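Local coordinates for protein K7 (Vaccinia virus WR, PDB 3JRV), which acts as a Bcl-2-like virulence factor that binds the host RNA helicase DDX3, blocking IRF3 activation, and targets TRAF6 and IRAK2 to prevent NF-kappa-B activation, at residues A[12-15]-A[16-19]; A[93-96]-A[97-101]; A[133-136]-A[137-141]; A[141-144]-A[145-148]. One frame throughout, in Å; residues are numbered along the deposited sequence. Where two conformers were deposited one is given.

How the interactions relate
Interaction 1 is a surface beta turn in the loop before helix 26-42, whereas the other three are turns of helix and partly buried. Interactions 3 and 4 follow one another along helix 134-148 and share I141; interaction 2 starts helix 95-114, which packs against that helix through L98, F99 and Q95. Interactions 2 and 3 both begin at a side-chain N-cap, an aspartate in one and a threonine in the other. Interaction 1 adds water bridges from the D17 carboxylate to the backbone, while interactions 2 and 4 each lay an aliphatic chain over a phenylalanine. The C-terminal end of interaction 4 reaches interaction 1, where K19 probably donates to L148 O.

Interaction 1: residues A[12-15]-A[16-19]; sequences FYFV and DDDK
F14 to D17 form a type I beta turn, closed by D17 N donating to F14 O at 3.0 Å, with the donor above the carbonyl plane. The side chain of D17 folds back over the start of the turn. Its CG lies beside its own backbone N (chi1 -68°), which brings OD2 to 3.4 Å from F14 CD1. Carboxylate and ring planes stand 73° apart, and the oxygen meets the ring obliquely. Two waters tie this carboxylate to the backbone before the turn: one donates to D17 OD1 and to Y13 O and accepts from D16 N, and the second joins Y13 O to D17 OD2, 2.6 Å from the latter. Both carboxylate oxygens are thus linked to a single carbonyl. The turn reverses the loop that precedes helix 26-42 in this Bcl-2-like fold, and the loop is pinned to that helix where E32 accepts from the backbone N of Y13 and of F14. Backbone bonds also join V15 to G51, just before helix 52-58, and D17 to L53 within it. The V15 and D16 side chains run together, with V15 CG1 3.9 Å from D16 OD2. F14 packs on L29 and Y54, while V15 packs on W36 and Y54.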
loop_
_atom_site.group_PDB
_atom_site.type_symbol
_atom_site.label_atom_id
_atom_site.label_comp_id
_atom_site.label_asym_id
_atom_site.label_seq_id
_atom_site.Cartn_x
_atom_site.Cartn_y
_atom_site.Cartn_z
ATOM N N PHE A 12 11.734 5.065 -6.367
ATOM C CA PHE A 12 11.168 3.890 -5.731
ATOM C C PHE A 12 12.271 2.873 -5.519
ATOM O O PHE A 12 12.717 2.237 -6.473
ATOM C CB PHE A 12 10.056 3.333 -6.628
ATOM C CG PHE A 12 8.944 4.300 -6.812
ATOM C CD1 PHE A 12 7.919 4.336 -5.894
ATOM C CD2 PHE A 12 8.946 5.216 -7.853
ATOM C CE1 PHE A 12 6.900 5.242 -5.963
ATOM C CE2 PHE A 12 7.898 6.144 -7.955
ATOM C CZ PHE A 12 6.897 6.180 -6.971
ATOM N N TYR A 13 12.773 2.816 -4.293
ATOM C CA TYR A 13 13.960 2.036 -3.981
ATOM C C TYR A 13 13.723 0.537 -4.001
ATOM O O TYR A 13 14.692 -0.231 -4.175
ATOM C CB TYR A 13 14.459 2.427 -2.601
ATOM C CG TYR A 13 14.969 3.841 -2.582
ATOM C CD1 TYR A 13 16.261 4.149 -3.037
ATOM C CD2 TYR A 13 14.159 4.873 -2.119
ATOM C CE1 TYR A 13 16.698 5.459 -3.048
ATOM C CE2 TYR A 13 14.615 6.178 -2.088
ATOM C CZ TYR A 13 15.880 6.461 -2.538
ATOM O OH TYR A 13 16.299 7.783 -2.528
ATOM N N PHE A 14 12.464 0.103 -3.829
ATOM C CA PHE A 14 12.209 -1.333 -3.758
ATOM C C PHE A 14 11.585 -1.930 -5.011
ATOM O O PHE A 14 11.314 -3.153 -5.063
ATOM C CB PHE A 14 11.274 -1.643 -2.583
ATOM C CG PHE A 14 11.841 -1.273 -1.229
ATOM C CD1 PHE A 14 12.534 -2.212 -0.472
ATOM C CD2 PHE A 14 11.624 -0.003 -0.697
ATOM C CE1 PHE A 14 13.010 -1.877 0.820
ATOM C CE2 PHE A 14 12.107 0.348 0.559
ATOM C CZ PHE A 14 12.829 -0.569 1.302
ATOM N N VAL A 15 11.321 -1.084 -6.012
ATOM C CA VAL A 15 10.514 -1.477 -7.172
ATOM C C VAL A 15 11.010 -2.705 -7.926
ATOM O O VAL A 15 10.171 -3.470 -8.418
ATOM C CB VAL A 15 10.306 -0.288 -8.127
ATOM C CG1 VAL A 15 11.640 0.177 -8.763
ATOM C CG2 VAL A 15 9.310 -0.631 -9.249
ATOM N N ASP A 16 12.340 -2.920 -7.985
ATOM C CA ASP A 16 12.894 -4.061 -8.676
ATOM C C ASP A 16 13.390 -5.200 -7.762
ATOM O O ASP A 16 13.951 -6.200 -8.250
ATOM C CB ASP A 16 13.998 -3.610 -9.642
ATOM C CG ASP A 16 13.419 -2.890 -10.829
ATOM O OD1 ASP A 16 12.438 -3.416 -11.407
ATOM O OD2 ASP A 16 13.933 -1.809 -11.177
ATOM N N ASP A 17 13.117 -5.076 -6.461
ATOM C CA ASP A 17 13.652 -6.066 -5.492
ATOM C C ASP A 17 12.819 -7.362 -5.553
ATOM O O ASP A 17 11.592 -7.334 -5.770
ATOM C CB ASP A 17 13.592 -5.516 -4.064
ATOM C CG ASP A 17 14.542 -4.361 -3.813
ATOM O OD1 ASP A 17 15.306 -3.955 -4.722
ATOM O OD2 ASP A 17 14.543 -3.869 -2.674
ATOM N N ASP A 18 13.487 -8.495 -5.377
ATOM C CA ASP A 18 12.851 -9.797 -5.310
ATOM C C ASP A 18 12.819 -10.313 -3.887
ATOM O O ASP A 18 12.256 -11.368 -3.665
ATOM C CB ASP A 18 13.602 -10.825 -6.150
ATOM C CG ASP A 18 13.359 -10.651 -7.658
ATOM O OD1 ASP A 18 12.478 -9.833 -8.044
ATOM O OD2 ASP A 18 14.090 -11.268 -8.480
ATOM N N LYS A 19 13.399 -9.571 -2.953
ATOM C CA LYS A 19 13.574 -10.041 -1.555
ATOM C C LYS A 19 13.365 -8.868 -0.619
ATOM O O LYS A 19 13.654 -7.723 -0.989
ATOM C CB LYS A 19 15.075 -10.496 -1.339
ATOM C CG LYS A 19 15.659 -11.587 -2.222
ATOM C CD LYS A 19 15.021 -12.914 -1.946
ATOM C CE LYS A 19 15.627 -14.019 -2.819
ATOM N NZ LYS A 19 15.138 -15.304 -2.251
HETATM O O HOH W 1 14.717 -1.938 -6.675
HETATM O O HOH W 2 16.117 -1.832 -2.251
HETATM O O HOH W 3 9.686 -5.490 -6.210
#

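Interaction 2: residues A[93-96]-A[97-101]; sequences HDQE and SLFAT
D94 caps the start of helix 95-114: its OD2 accepts from S97 N at 3.0 Å in a nearly straight bond (169°), the donor coming from above the carboxylate plane. The cap depends on D94 CG lying between its backbone N and carbonyl carbon (chi1 65°), which swings the carboxylate over the first turn and also sets OD1 3.1 Å from S97 CB. A backbone N-H at the opening of the helix, which has no preceding carbonyl within the helix to pair with, is satisfied in this way. The negative group also sits where it would probably be favoured by the helix dipole. From there the regular pattern takes over. L98 N donates to D94 O, F99 N to Q95 O and A100 N to E96 O. S97 O accepts twice, from T101 N and from T101 OG1, the latter at 2.7 Å, and the two donors approach from opposite faces of its plane. The extended Q95 chain passes obliquely across F99, its CG over one ring face in a CH-pi contact, 3.8 Å from the ring centroid. The Q95 amide plane is turned 24° from the ring, and NE2 lies 3.6 Å from F99 CE2. F99 also stacks on F60 and meets F143, so the start of helix 95-114 lies between helix 60-68 and helix 134-148, with L98 reaching L131 of helix 128-131.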
loop_
_atom_site.group_PDB
_atom_site.type_symbol
_atom_site.label_atom_id
_atom_site.label_comp_id
_atom_site.label_asym_id
_atom_site.label_seq_id
_atom_site.Cartn_x
_atom_site.Cartn_y
_atom_site.Cartn_z
ATOM N N HIS A 93 -5.287 -5.894 13.639
ATOM C CA HIS A 93 -4.453 -6.718 14.513
ATOM C C HIS A 93 -4.300 -8.184 14.121
ATOM O O HIS A 93 -3.995 -9.023 14.979
ATOM C CB HIS A 93 -4.975 -6.613 15.948
ATOM C CG HIS A 93 -4.889 -5.228 16.506
ATOM N ND1 HIS A 93 -3.695 -4.535 16.606
ATOM C CD2 HIS A 93 -5.846 -4.411 17.003
ATOM C CE1 HIS A 93 -3.939 -3.322 17.073
ATOM N NE2 HIS A 93 -5.233 -3.225 17.327
ATOM N N ASP A 94 -4.523 -8.532 12.858
ATOM C CA ASP A 94 -4.313 -9.908 12.442
ATOM C C ASP A 94 -3.885 -9.916 10.985
ATOM O O ASP A 94 -4.055 -8.889 10.273
ATOM C CB ASP A 94 -5.599 -10.730 12.613
ATOM C CG ASP A 94 -6.737 -10.247 11.683
ATOM O OD1 ASP A 94 -7.516 -9.328 12.062
ATOM O OD2 ASP A 94 -6.854 -10.775 10.567
ATOM N N GLN A 95 -3.321 -11.035 10.545
ATOM C CA GLN A 95 -2.705 -11.076 9.221
ATOM C C GLN A 95 -3.717 -10.737 8.107
ATOM O O GLN A 95 -3.408 -9.971 7.190
ATOM C CB GLN A 95 -2.063 -12.459 8.963
ATOM C CG GLN A 95 -1.421 -12.594 7.619
ATOM C CD GLN A 95 -0.609 -13.842 7.520
ATOM O OE1 GLN A 95 0.234 -14.112 8.394
ATOM N NE2 GLN A 95 -0.843 -14.615 6.474
ATOM N N GLU A 96 -4.895 -11.348 8.125
ATOM C CA GLU A 96 -5.804 -11.156 6.997
ATOM C C GLU A 96 -6.260 -9.694 6.943
ATOM O O GLU A 96 -6.293 -9.092 5.849
ATOM C CB GLU A 96 -7.047 -12.054 7.047
ATOM C CG GLU A 96 -7.858 -12.005 5.729
ATOM C CD GLU A 96 -9.089 -12.964 5.706
ATOM O OE1 GLU A 96 -9.489 -13.447 6.799
ATOM O OE2 GLU A 96 -9.674 -13.209 4.607
ATOM N N SER A 97 -6.597 -9.138 8.101
ATOM C CA SER A 97 -7.031 -7.741 8.183
ATOM C C SER A 97 -5.895 -6.806 7.742
ATOM O O SER A 97 -6.125 -5.818 7.026
ATOM C CB SER A 97 -7.497 -7.391 9.607
ATOM O OG SER A 97 -8.069 -6.108 9.582
ATOM N N LEU A 98 -4.664 -7.131 8.137
ATOM C CA LEU A 98 -3.526 -6.288 7.784
ATOM C C LEU A 98 -3.371 -6.288 6.249
ATOM O O LEU A 98 -3.172 -5.211 5.626
ATOM C CB LEU A 98 -2.262 -6.824 8.480
ATOM C CG LEU A 98 -0.931 -6.165 8.036
ATOM C CD1 LEU A 98 -0.972 -4.662 8.407
ATOM C CD2 LEU A 98 0.225 -6.886 8.765
ATOM N N PHE A 99 -3.339 -7.483 5.654
ATOM C CA PHE A 99 -3.120 -7.592 4.197
ATOM C C PHE A 99 -4.271 -6.961 3.431
ATOM O O PHE A 99 -4.048 -6.305 2.405
ATOM C CB PHE A 99 -2.853 -9.021 3.707
ATOM C CG PHE A 99 -1.621 -9.671 4.289
ATOM C CD1 PHE A 99 -0.721 -8.953 5.070
ATOM C CD2 PHE A 99 -1.351 -11.005 3.985
ATOM C CE1 PHE A 99 0.453 -9.596 5.610
ATOM C CE2 PHE A 99 -0.191 -11.667 4.519
ATOM C CZ PHE A 99 0.714 -10.944 5.296
ATOM N N ALA A 100 -5.504 -7.150 3.910
ATOM C CA ALA A 100 -6.669 -6.487 3.284
ATOM C C ALA A 100 -6.518 -4.982 3.348
ATOM O O ALA A 100 -6.890 -4.277 2.402
ATOM C CB ALA A 100 -7.938 -6.901 3.993
ATOM N N THR A 101 -5.989 -4.464 4.451
ATOM C CA THR A 101 -5.910 -3.006 4.643
ATOM C C THR A 101 -4.845 -2.448 3.690
ATOM O O THR A 101 -5.046 -1.405 3.067
ATOM C CB THR A 101 -5.555 -2.639 6.102
ATOM O OG1 THR A 101 -6.586 -3.133 6.960
ATOM C CG2 THR A 101 -5.436 -1.104 6.348
#

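Interaction 3: residues A[133-136]-A[137-141]; sequences TDDN and INILI
Within the continuous stretch T133-I141, four backbone hydrogen bonds carry the first turns of helix 134-148: I137 N to T133 O, N138 N to D134 O, I139 N to D135 O and L140 N to N136 O. The first is the straightest, at 176° and 2.9 Å. T133 is the N-cap; with OG1 placed between its backbone N and carbonyl carbon (chi1 56°), the hydroxyl oxygen turns in to accept from N136 N at 3.1 Å. Among the remaining polar groups, water joins the side chains one turn apart, donating to D135 OD1 at 2.7 Å and weakly accepting from N138 ND2. N138 OD1 takes a hydrogen bond from R23, which also forms a salt bridge with D134, and N136 ND2 donates to the carbonyls of L131 and V92. I139 makes the main van der Waals contacts. Its CD1 rests against the oxygens D135 OD2 and N136 OD1, 3.7 Å from each; N136 and I139 run side by side, whereas the D135 side chain crosses that of I139. I139 CG1, beside its own backbone N, also sits 3.3 Å from D135 O. Elsewhere I137 and L140 pack on I26 of helix 26-42. In this Bcl-2-like fold the helix therefore starts with capping and acidic groups, whose charge probably suits the positive end of its dipole; R23 probably offsets the charge of D134 and a water solvates D135, while the isoleucines and leucine supply the packing.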
loop_
_atom_site.group_PDB
_atom_site.type_symbol
_atom_site.label_atom_id
_atom_site.label_comp_id
_atom_site.label_asym_id
_atom_site.label_seq_id
_atom_site.Cartn_x
_atom_site.Cartn_y
_atom_site.Cartn_z
ATOM N N THR A 133 2.329 -1.579 13.512
ATOM C CA THR A 133 2.849 -1.908 14.854
ATOM C C THR A 133 3.979 -2.917 14.698
ATOM O O THR A 133 4.081 -3.599 13.666
ATOM C CB THR A 133 1.759 -2.612 15.698
ATOM O OG1 THR A 133 1.290 -3.783 15.008
ATOM C CG2 THR A 133 0.567 -1.699 15.907
ATOM N N ASP A 134 4.734 -3.150 15.773
ATOM C CA ASP A 134 5.798 -4.171 15.685
ATOM C C ASP A 134 5.240 -5.554 15.322
ATOM O O ASP A 134 5.824 -6.278 14.516
ATOM C CB ASP A 134 6.600 -4.215 16.995
ATOM C CG ASP A 134 7.619 -3.091 17.106
ATOM O OD1 ASP A 134 8.088 -2.615 16.053
ATOM O OD2 ASP A 134 7.948 -2.675 18.249
ATOM N N ASP A 135 4.059 -5.900 15.829
ATOM C CA ASP A 135 3.508 -7.212 15.487
ATOM C C ASP A 135 3.131 -7.295 14.024
ATOM O O ASP A 135 3.370 -8.319 13.361
ATOM C CB ASP A 135 2.310 -7.577 16.380
ATOM C CG ASP A 135 1.892 -9.051 16.261
ATOM O OD1 ASP A 135 2.731 -9.989 16.375
ATOM O OD2 ASP A 135 0.678 -9.277 16.065
ATOM N N ASN A 136 2.555 -6.209 13.508
ATOM C CA ASN A 136 2.165 -6.231 12.113
ATOM C C ASN A 136 3.384 -6.256 11.187
ATOM O O ASN A 136 3.371 -6.880 10.143
ATOM C CB ASN A 136 1.220 -5.064 11.782
ATOM C CG ASN A 136 -0.192 -5.342 12.282
ATOM O OD1 ASN A 136 -0.551 -6.515 12.491
ATOM N ND2 ASN A 136 -1.001 -4.308 12.444
ATOM N N ILE A 137 4.406 -5.488 11.545
ATOM C CA ILE A 137 5.691 -5.556 10.823
ATOM C C ILE A 137 6.211 -6.984 10.778
ATOM O O ILE A 137 6.589 -7.484 9.716
ATOM C CB ILE A 137 6.741 -4.619 11.438
ATOM C CG1 ILE A 137 6.312 -3.180 11.183
ATOM C CG2 ILE A 137 8.152 -4.942 10.867
ATOM C CD1 ILE A 137 7.197 -2.174 11.907
ATOM N N ASN A 138 6.159 -7.665 11.928
ATOM C CA ASN A 138 6.625 -9.039 11.968
ATOM C C ASN A 138 5.767 -9.994 11.138
ATOM O O ASN A 138 6.304 -10.850 10.429
ATOM C CB ASN A 138 6.738 -9.500 13.411
ATOM C CG ASN A 138 7.958 -8.860 14.106
ATOM O OD1 ASN A 138 8.904 -8.392 13.435
ATOM N ND2 ASN A 138 7.928 -8.799 15.420
ATOM N N ILE A 139 4.441 -9.822 11.212
ATOM C CA ILE A 139 3.538 -10.653 10.428
ATOM C C ILE A 139 3.932 -10.497 8.940
ATOM O O ILE A 139 4.019 -11.468 8.195
ATOM C CB ILE A 139 2.074 -10.242 10.636
ATOM C CG1 ILE A 139 1.613 -10.729 12.021
ATOM C CG2 ILE A 139 1.176 -10.850 9.515
ATOM C CD1 ILE A 139 0.338 -10.090 12.479
ATOM N N LEU A 140 4.056 -9.254 8.501
ATOM C CA LEU A 140 4.315 -8.978 7.092
ATOM C C LEU A 140 5.670 -9.525 6.641
ATOM O O LEU A 140 5.763 -10.226 5.633
ATOM C CB LEU A 140 4.195 -7.486 6.799
ATOM C CG LEU A 140 4.450 -7.135 5.325
ATOM C CD1 LEU A 140 3.512 -7.907 4.393
ATOM C CD2 LEU A 140 4.360 -5.622 5.131
ATOM N N ILE A 141 6.721 -9.252 7.400
ATOM C CA ILE A 141 8.045 -9.679 6.902
ATOM C C ILE A 141 8.191 -11.201 6.919
ATOM O O ILE A 141 8.777 -11.763 6.013
ATOM C CB ILE A 141 9.218 -9.013 7.624
ATOM C CG1 ILE A 141 10.502 -9.313 6.847
ATOM C CG2 ILE A 141 9.320 -9.474 9.076
ATOM C CD1 ILE A 141 11.636 -8.376 7.266
HETATM O O HOH W 4 5.280 -9.861 17.137
#

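Interaction 4: residues A[141-144]-A[145-148]; sequences ILFL and EKKL
E145 lies back across the preceding turn, its extended chain crossing I141 so that OE2 comes 3.7 Å from I141 CG1. Because CG stays beside the backbone N (chi1 -69°), the aliphatic part runs close to the backbone, with E145 CG 3.2 Å from I141 O. The other carboxylate oxygen, OE1, reaches L142 CD2 at 3.8 Å, so the two branches of the carboxylate touch neighbouring apolar chains. Two lysines of the following turn lie against F143. Its CG is anti to the backbone N (chi1 174°), and the ring so placed receives K147 CG over one face as a CH-pi contact, 4.0 Å from the ring centroid. The K147 chain then bends at chi2, which brings CE within 3.5 Å of F143 CZ, and a second bend at chi4 places NZ near F143 CE1. K146 approaches the same ring obliquely, with NZ 3.8 Å from F143 CD1. These contacts lie on the last two turns of helix 134-148, the C-terminal helix of this Bcl-2-like protein, where E145, K146, K147 and L148 each donate a backbone N-H to the carbonyl four residues earlier; the last bond is the most bent, at 135°. L144 is buried against I20, and its CB lies 4.3 Å from L148 CD1. L148 in turn rests on R52, L53 and E56 of helix 52-58, and its carbonyl accepts from K19 NZ.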
loop_
_atom_site.group_PDB
_atom_site.type_symbol
_atom_site.label_atom_id
_atom_site.label_comp_id
_atom_site.label_asym_id
_atom_site.label_seq_id
_atom_site.Cartn_x
_atom_site.Cartn_y
_atom_site.Cartn_z
ATOM N N ILE A 141 6.721 -9.252 7.400
ATOM C CA ILE A 141 8.045 -9.679 6.902
ATOM C C ILE A 141 8.191 -11.201 6.919
ATOM O O ILE A 141 8.777 -11.763 6.013
ATOM C CB ILE A 141 9.218 -9.013 7.624
ATOM C CG1 ILE A 141 10.502 -9.313 6.847
ATOM C CG2 ILE A 141 9.320 -9.474 9.076
ATOM C CD1 ILE A 141 11.636 -8.376 7.266
ATOM N N LEU A 142 7.592 -11.871 7.909
ATOM C CA LEU A 142 7.682 -13.339 7.937
ATOM C C LEU A 142 6.929 -13.927 6.739
ATOM O O LEU A 142 7.356 -14.895 6.132
ATOM C CB LEU A 142 7.105 -13.896 9.260
ATOM C CG LEU A 142 7.966 -13.470 10.450
ATOM C CD1 LEU A 142 7.341 -13.856 11.770
ATOM C CD2 LEU A 142 9.453 -13.902 10.318
ATOM N N PHE A 143 5.769 -13.335 6.429
ATOM C CA PHE A 143 4.996 -13.797 5.297
ATOM C C PHE A 143 5.785 -13.610 3.991
ATOM O O PHE A 143 5.831 -14.506 3.147
ATOM C CB PHE A 143 3.654 -13.062 5.235
ATOM C CG PHE A 143 2.871 -13.381 4.009
ATOM C CD1 PHE A 143 2.013 -14.492 3.959
ATOM C CD2 PHE A 143 2.960 -12.543 2.895
ATOM C CE1 PHE A 143 1.266 -14.793 2.806
ATOM C CE2 PHE A 143 2.207 -12.844 1.717
ATOM C CZ PHE A 143 1.380 -13.972 1.676
ATOM N N LEU A 144 6.337 -12.402 3.812
ATOM C CA LEU A 144 7.059 -12.132 2.584
ATOM C C LEU A 144 8.302 -13.021 2.465
ATOM O O LEU A 144 8.562 -13.541 1.382
ATOM C CB LEU A 144 7.461 -10.659 2.509
ATOM C CG LEU A 144 6.261 -9.706 2.410
ATOM C CD1 LEU A 144 6.782 -8.260 2.559
ATOM C CD2 LEU A 144 5.567 -9.894 1.056
ATOM N N GLU A 145 9.044 -13.229 3.563
ATOM C CA GLU A 145 10.221 -14.118 3.494
ATOM C C GLU A 145 9.826 -15.534 3.098
ATOM O O GLU A 145 10.453 -16.180 2.264
ATOM C CB GLU A 145 10.991 -14.081 4.827
ATOM C CG GLU A 145 11.681 -12.702 5.043
ATOM C CD GLU A 145 12.306 -12.503 6.407
ATOM O OE1 GLU A 145 11.797 -13.040 7.421
ATOM O OE2 GLU A 145 13.255 -11.691 6.475
ATOM N N LYS A 146 8.727 -16.018 3.666
ATOM C CA LYS A 146 8.284 -17.347 3.312
ATOM C C LYS A 146 7.899 -17.474 1.817
ATOM O O LYS A 146 8.278 -18.419 1.147
ATOM C CB LYS A 146 7.157 -17.774 4.262
ATOM C CG LYS A 146 6.268 -18.874 3.685
ATOM C CD LYS A 146 4.973 -19.037 4.467
ATOM C CE LYS A 146 4.087 -17.775 4.398
ATOM N NZ LYS A 146 3.209 -17.677 5.626
ATOM N N LYS A 147 7.287 -16.434 1.258
ATOM C CA LYS A 147 6.903 -16.468 -0.152
ATOM C C LYS A 147 8.119 -16.293 -1.051
ATOM O O LYS A 147 8.137 -16.827 -2.155
ATOM C CB LYS A 147 5.863 -15.367 -0.459
ATOM C CG LYS A 147 4.523 -15.632 0.236
ATOM C CD LYS A 147 3.780 -16.771 -0.463
ATOM C CE LYS A 147 2.354 -16.905 0.030
ATOM N NZ LYS A 147 2.326 -17.869 1.163
ATOM N N LEU A 148 9.098 -15.515 -0.605
ATOM C CA LEU A 148 10.181 -15.054 -1.511
ATOM C C LEU A 148 11.517 -15.774 -1.291
ATOM O O LEU A 148 12.460 -15.617 -2.102
ATOM C CB LEU A 148 10.374 -13.548 -1.348
ATOM C CG LEU A 148 9.165 -12.663 -1.634
ATOM C CD1 LEU A 148 9.500 -11.222 -1.275
ATOM C CD2 LEU A 148 8.918 -12.805 -3.166
#